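Long-range contacts in lipoteichoic acid primase (Listeria monocytogenes, PDB 4UOP), which is an enzyme of the sulfatase-like, alkaline-phosphatase-type fold family, here its extracellular catalytic domain with a bound magnesium ion: residues 32-37 / 355-360; 239-244 / 297-302. One frame throughout, in Å; residues are numbered along the deposited sequence.

Interaction 1. Residues 32-37 / 355-360; sequences ITAKNV and DQIMFG
Ala-34 N and Asp-355 O are joined through one water, which accepts from the amide at 2.8 Å and donates to the carbonyl at 2.8 Å. A second water accepts from Met-358 N at 3.1 Å and lies where it can donate to Ala-34 O, though it has more acceptors in reach than protons to give. No direct hydrogen bond crosses between 32-37 and 355-360, so these two waters carry the polar link where the backbones come closest.

Ile-357 fills the middle. Its CG1 branch lies beside its own backbone N (chi1 -72°), which lays CG1 against Ala-34 N and carries CD1 on to Ile-32. There Ile-357 CD1 meets Ile-32 CG2 at 3.9 Å; the two isoleucine side chains cross at about a right angle. The other branch, CG2, packs against Val-37 CG2. Val-37 also reaches Phe-359: CG1 sits over one face of the ring, 3.9 Å from its centroid and 24° off the normal, a CH-pi contact displaced toward the rim. Leu-424 and Ser-428 of helix 412-433 touch the same phenylalanine.

Thr-33 accepts from Asn-36 N through OG1 at 3.1 Å, nearly straight at 166°. This is a classic threonine N-cap, and the arrangement as a whole is a capped first helical turn, that of helix 34-41, packed on an extended loop.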
loop_
_atom_site.group_PDB
_atom_site.type_symbol
_atom_site.label_atom_id
_atom_site.label_comp_id
_atom_site.label_asym_id
_atom_site.label_seq_id
_atom_site.Cartn_x
_atom_site.Cartn_y
_atom_site.Cartn_z
ATOM N N ILE B 32 22.275 6.807 -13.018
ATOM C CA ILE B 32 21.647 5.526 -13.364
ATOM C C ILE B 32 21.548 5.408 -14.878
ATOM O O ILE B 32 20.924 6.247 -15.521
ATOM C CB ILE B 32 20.219 5.411 -12.772
ATOM C CG1 ILE B 32 20.256 5.478 -11.238
ATOM C CG2 ILE B 32 19.544 4.117 -13.223
ATOM C CD1 ILE B 32 18.897 5.594 -10.582
ATOM N N THR B 33 22.157 4.365 -15.432
ATOM C CA THR B 33 22.101 4.088 -16.865
ATOM C C THR B 33 21.461 2.738 -17.145
ATOM O O THR B 33 21.292 1.918 -16.233
ATOM C CB THR B 33 23.504 4.044 -17.485
ATOM O OG1 THR B 33 24.200 2.885 -17.014
ATOM C CG2 THR B 33 24.291 5.315 -17.137
ATOM N N ALA B 34 21.141 2.499 -18.414
ATOM C CA ALA B 34 20.512 1.242 -18.832
ATOM C C ALA B 34 21.437 0.058 -18.592
ATOM O O ALA B 34 21.003 -1.029 -18.176
ATOM C CB ALA B 34 20.120 1.314 -20.295
ATOM N N LYS B 35 22.723 0.271 -18.868
ATOM C CA LYS B 35 23.738 -0.754 -18.682
ATOM C C LYS B 35 23.867 -1.136 -17.213
ATOM O O LYS B 35 23.916 -2.316 -16.879
ATOM C CB LYS B 35 25.092 -0.236 -19.212
ATOM C CG LYS B 35 26.246 -1.221 -19.145
ATOM C CD LYS B 35 26.004 -2.451 -20.006
ATOM C CE LYS B 35 27.319 -3.123 -20.399
ATOM N NZ LYS B 35 28.222 -3.332 -19.231
ATOM N N ASN B 36 23.933 -0.134 -16.341
ATOM C CA ASN B 36 24.047 -0.368 -14.905
ATOM C C ASN B 36 22.892 -1.205 -14.379
ATOM O O ASN B 36 23.101 -2.151 -13.627
ATOM C CB ASN B 36 24.060 0.951 -14.136
ATOM C CG ASN B 36 25.315 1.754 -14.376
ATOM O OD1 ASN B 36 26.313 1.233 -14.868
ATOM N ND2 ASN B 36 25.266 3.034 -14.039
ATOM N N VAL B 37 21.682 -0.838 -14.783
ATOM C CA VAL B 37 20.471 -1.545 -14.347
ATOM C C VAL B 37 20.539 -2.997 -14.783
ATOM O O VAL B 37 20.325 -3.897 -13.979
ATOM C CB VAL B 37 19.203 -0.860 -14.889
ATOM C CG1 VAL B 37 17.981 -1.772 -14.777
ATOM C CG2 VAL B 37 18.973 0.444 -14.149
ATOM N N ASP B 355 19.417 3.907 -24.984
ATOM C CA ASP B 355 19.762 4.318 -23.621
ATOM C C ASP B 355 18.559 4.271 -22.687
ATOM O O ASP B 355 18.658 4.670 -21.525
ATOM C CB ASP B 355 20.328 5.744 -23.595
ATOM C CG ASP B 355 21.597 5.897 -24.419
ATOM O OD1 ASP B 355 22.367 4.915 -24.539
ATOM O OD2 ASP B 355 21.825 7.017 -24.939
ATOM N N GLN B 356 17.417 3.798 -23.180
ATOM C CA GLN B 356 16.233 3.761 -22.346
ATOM C C GLN B 356 16.397 2.707 -21.255
ATOM O O GLN B 356 16.711 1.546 -21.527
ATOM C CB GLN B 356 14.976 3.500 -23.169
ATOM C CG GLN B 356 13.724 3.434 -22.304
ATOM C CD GLN B 356 12.453 3.733 -23.060
ATOM O OE1 GLN B 356 12.481 4.260 -24.160
ATOM N NE2 GLN B 356 11.322 3.406 -22.455
ATOM N N ILE B 357 16.189 3.136 -20.018
ATOM C CA ILE B 357 16.322 2.261 -18.868
ATOM C C ILE B 357 15.100 1.330 -18.830
ATOM O O ILE B 357 13.962 1.791 -18.946
ATOM C CB ILE B 357 16.464 3.083 -17.578
ATOM C CG1 ILE B 357 17.858 3.730 -17.546
ATOM C CG2 ILE B 357 16.275 2.206 -16.352
ATOM C CD1 ILE B 357 17.963 4.950 -16.663
ATOM N N MET B 358 15.355 0.032 -18.763
ATOM C CA MET B 358 14.297 -0.982 -18.629
ATOM C C MET B 358 14.718 -1.938 -17.521
ATOM O O MET B 358 15.830 -2.474 -17.545
ATOM C CB MET B 358 14.085 -1.741 -19.951
ATOM C CG MET B 358 13.502 -0.903 -21.105
ATOM S SD MET B 358 13.100 -1.901 -22.563
ATOM C CE MET B 358 14.710 -2.576 -23.021
ATOM N N PHE B 359 13.836 -2.152 -16.543
ATOM C CA PHE B 359 14.121 -3.087 -15.464
ATOM C C PHE B 359 13.700 -4.497 -15.833
ATOM O O PHE B 359 14.128 -5.454 -15.208
ATOM C CB PHE B 359 13.465 -2.629 -14.171
ATOM C CG PHE B 359 14.119 -1.416 -13.598
ATOM C CD1 PHE B 359 13.825 -0.156 -14.095
ATOM C CD2 PHE B 359 15.105 -1.542 -12.630
ATOM C CE1 PHE B 359 14.473 0.969 -13.595
ATOM C CE2 PHE B 359 15.755 -0.420 -12.127
ATOM C CZ PHE B 359 15.440 0.832 -12.615
ATOM N N GLY B 360 12.871 -4.615 -16.859
ATOM C CA GLY B 360 12.521 -5.919 -17.413
ATOM C C GLY B 360 13.579 -6.437 -18.350
ATOM O O GLY B 360 14.524 -5.710 -18.699
HETATM O O HOH W 1 18.218 -1.039 -18.486
HETATM O O HOH W 2 21.028 4.746 -20.027
#

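Interaction 2. Residues 239-244 / 297-302; sequences PSDLKD and QKKYVN
Asp-241 meets segment 297-302 with three oxygens, each held by a different residue. OD1 accepts a hydrogen bond from Tyr-300 OH at 2.6 Å on its syn lone pair, the side facing the other carboxylate oxygen. OD2 forms a salt bridge with Lys-299 NZ at 2.8 Å, the ammonium arriving nearly in line with the C-O bond. The backbone oxygen accepts from Gln-297 NE2 at 2.9 Å, an almost straight bond lying in both the carbonyl plane and the amide plane of the glutamine.

With chi1 at 67°, Asp-241 tucks CG between its backbone N and carbonyl carbon, and the carboxylate comes to the edge of the Tyr-300 ring, its plane 89° from that of the ring. Two bonds, one on each oxygen, hold the carboxylate and should limit its rotation. Both segments are loops of the sulfatase-family domain: 239-244 leads into helix 246-271, and 297-302 follows strand 277-283, with Phe-251 of that helix and Ile-77 of strand 76-77 touching Tyr-300 as well.

Lys-299 reaches its partner by running extended from CB and then bending at its last torsion (chi4 -71°); on the way its CG passes over the centre of one tyrosine face. Leu-242 CD1 takes the opposite face, 3.7 Å from the centroid in a CH-pi contact, so the ring is sandwiched between a lysine methylene and a leucine methyl. The other methyl, CD2, lies 3.7 Å from Gln-297 NE2. Pro-239 runs antiparallel alongside the tyrosine side chain, and its CG comes within 3.3 Å of Tyr-300 OH.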
loop_
_atom_site.group_PDB
_atom_site.type_symbol
_atom_site.label_atom_id
_atom_site.label_comp_id
_atom_site.label_asym_id
_atom_site.label_seq_id
_atom_site.Cartn_x
_atom_site.Cartn_y
_atom_site.Cartn_z
ATOM N N PRO B 239 -22.102 -26.713 -10.980
ATOM C CA PRO B 239 -22.502 -27.659 -9.913
ATOM C C PRO B 239 -22.831 -26.941 -8.604
ATOM O O PRO B 239 -22.435 -25.787 -8.415
ATOM C CB PRO B 239 -21.292 -28.565 -9.759
ATOM C CG PRO B 239 -20.142 -27.838 -10.373
ATOM C CD PRO B 239 -20.700 -26.904 -11.402
ATOM N N SER B 240 -23.543 -27.611 -7.700
ATOM C CA SER B 240 -24.081 -26.935 -6.514
ATOM C C SER B 240 -23.005 -26.432 -5.557
ATOM O O SER B 240 -23.248 -25.501 -4.781
ATOM C CB SER B 240 -25.057 -27.854 -5.763
ATOM O OG SER B 240 -24.356 -28.910 -5.124
ATOM N N ASP B 241 -21.818 -27.029 -5.597
ATOM C CA ASP B 241 -20.741 -26.513 -4.772
ATOM C C ASP B 241 -20.066 -25.263 -5.363
ATOM O O ASP B 241 -19.186 -24.704 -4.722
ATOM C CB ASP B 241 -19.734 -27.596 -4.401
ATOM C CG ASP B 241 -18.946 -28.136 -5.566
ATOM O OD1 ASP B 241 -19.047 -27.639 -6.705
ATOM O OD2 ASP B 241 -18.225 -29.122 -5.331
ATOM N N LEU B 242 -20.514 -24.824 -6.540
ATOM C CA LEU B 242 -20.105 -23.535 -7.113
ATOM C C LEU B 242 -21.215 -22.502 -7.296
ATOM O O LEU B 242 -20.951 -21.300 -7.309
ATOM C CB LEU B 242 -19.484 -23.758 -8.465
ATOM C CG LEU B 242 -18.105 -24.393 -8.418
ATOM C CD1 LEU B 242 -17.670 -24.811 -9.803
ATOM C CD2 LEU B 242 -17.101 -23.441 -7.796
ATOM N N LYS B 243 -22.463 -22.942 -7.389
ATOM C CA LYS B 243 -23.523 -22.052 -7.805
ATOM C C LYS B 243 -23.681 -21.022 -6.697
ATOM O O LYS B 243 -23.615 -21.366 -5.521
ATOM C CB LYS B 243 -24.838 -22.811 -8.054
ATOM C CG LYS B 243 -25.854 -22.037 -8.895
ATOM C CD LYS B 243 -27.147 -22.805 -9.078
ATOM C CE LYS B 243 -27.065 -23.789 -10.231
ATOM N NZ LYS B 243 -27.482 -23.189 -11.526
ATOM N N ASP B 244 -23.842 -19.757 -7.088
ATOM C CA ASP B 244 -24.001 -18.613 -6.169
ATOM C C ASP B 244 -22.873 -18.456 -5.119
ATOM O O ASP B 244 -23.090 -18.001 -3.984
ATOM C CB ASP B 244 -25.394 -18.673 -5.538
ATOM C CG ASP B 244 -26.522 -18.542 -6.576
ATOM O OD1 ASP B 244 -26.230 -18.427 -7.788
ATOM O OD2 ASP B 244 -27.713 -18.552 -6.183
ATOM N N GLN B 297 -14.142 -26.889 -3.126
ATOM C CA GLN B 297 -13.891 -26.099 -4.348
ATOM C C GLN B 297 -12.452 -26.231 -4.827
ATOM O O GLN B 297 -12.161 -25.934 -5.991
ATOM C CB GLN B 297 -14.207 -24.626 -4.119
ATOM C CG GLN B 297 -15.680 -24.336 -3.964
ATOM C CD GLN B 297 -15.996 -22.864 -4.005
ATOM O OE1 GLN B 297 -15.118 -22.012 -3.875
ATOM N NE2 GLN B 297 -17.264 -22.552 -4.219
ATOM N N LYS B 298 -11.550 -26.691 -3.966
ATOM C CA LYS B 298 -10.136 -26.793 -4.358
ATOM C C LYS B 298 -9.898 -27.757 -5.524
ATOM O O LYS B 298 -8.956 -27.568 -6.290
ATOM C CB LYS B 298 -9.253 -27.155 -3.163
ATOM C CG LYS B 298 -9.092 -25.999 -2.202
ATOM C CD LYS B 298 -8.097 -26.302 -1.100
ATOM C CE LYS B 298 -8.142 -25.207 -0.050
ATOM N NZ LYS B 298 -7.119 -25.421 1.007
ATOM N N LYS B 299 -10.770 -28.751 -5.708
ATOM C CA LYS B 299 -10.629 -29.662 -6.863
ATOM C C LYS B 299 -10.770 -28.985 -8.243
ATOM O O LYS B 299 -10.445 -29.597 -9.267
ATOM C CB LYS B 299 -11.627 -30.811 -6.783
ATOM C CG LYS B 299 -13.070 -30.404 -7.014
ATOM C CD LYS B 299 -13.975 -31.629 -7.123
ATOM C CE LYS B 299 -15.435 -31.236 -7.187
ATOM N NZ LYS B 299 -15.944 -30.721 -5.882
ATOM N N TYR B 300 -11.277 -27.749 -8.270
ATOM C CA TYR B 300 -11.441 -27.007 -9.510
ATOM C C TYR B 300 -10.180 -26.287 -9.967
ATOM O O TYR B 300 -10.099 -25.867 -11.126
ATOM C CB TYR B 300 -12.593 -26.017 -9.382
ATOM C CG TYR B 300 -13.915 -26.717 -9.162
ATOM C CD1 TYR B 300 -14.443 -27.559 -10.138
ATOM C CD2 TYR B 300 -14.623 -26.557 -7.980
ATOM C CE1 TYR B 300 -15.648 -28.217 -9.943
ATOM C CE2 TYR B 300 -15.822 -27.212 -7.778
ATOM C CZ TYR B 300 -16.325 -28.036 -8.767
ATOM O OH TYR B 300 -17.520 -28.692 -8.586
ATOM N N VAL B 301 -9.226 -26.135 -9.058
ATOM C CA VAL B 301 -7.994 -25.416 -9.351
ATOM C C VAL B 301 -7.161 -26.291 -10.264
ATOM O O VAL B 301 -7.054 -27.506 -10.048
ATOM C CB VAL B 301 -7.216 -25.095 -8.061
ATOM C CG1 VAL B 301 -5.912 -24.364 -8.381
ATOM C CG2 VAL B 301 -8.070 -24.277 -7.102
ATOM N N ASN B 302 -6.598 -25.697 -11.306
ATOM C CA ASN B 302 -5.780 -26.437 -12.254
ATOM C C ASN B 302 -4.419 -26.715 -11.627
ATOM O O ASN B 302 -3.703 -25.784 -11.272
ATOM C CB ASN B 302 -5.634 -25.642 -13.553
ATOM C CG ASN B 302 -4.983 -26.434 -14.674
ATOM O OD1 ASN B 302 -4.274 -27.409 -14.449
ATOM N ND2 ASN B 302 -5.195 -25.986 -15.892
#

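How the interactions relate
Starting at the N terminus, the chain enters interaction 1 at once through helix 34-41, then runs through several strands of the large mixed sheet, the last of them 214-219, before reaching interaction 2. There 239-244 meets 297-302, closing a loop of 52 residues that contains helix 246-271 and strand 277-283. Interaction 1 closes much later, at 355-360 beyond helix 341-348, so its 317-residue loop encloses the shorter one and the two do not cross. Interactions 1 and 2 lie on opposite sides of the chain's centre, with centres 45 Å apart and nearest atoms about 26 Å apart. One joins the N-terminal helix to a late loop; the other joins two loops within the sulfatase-family region.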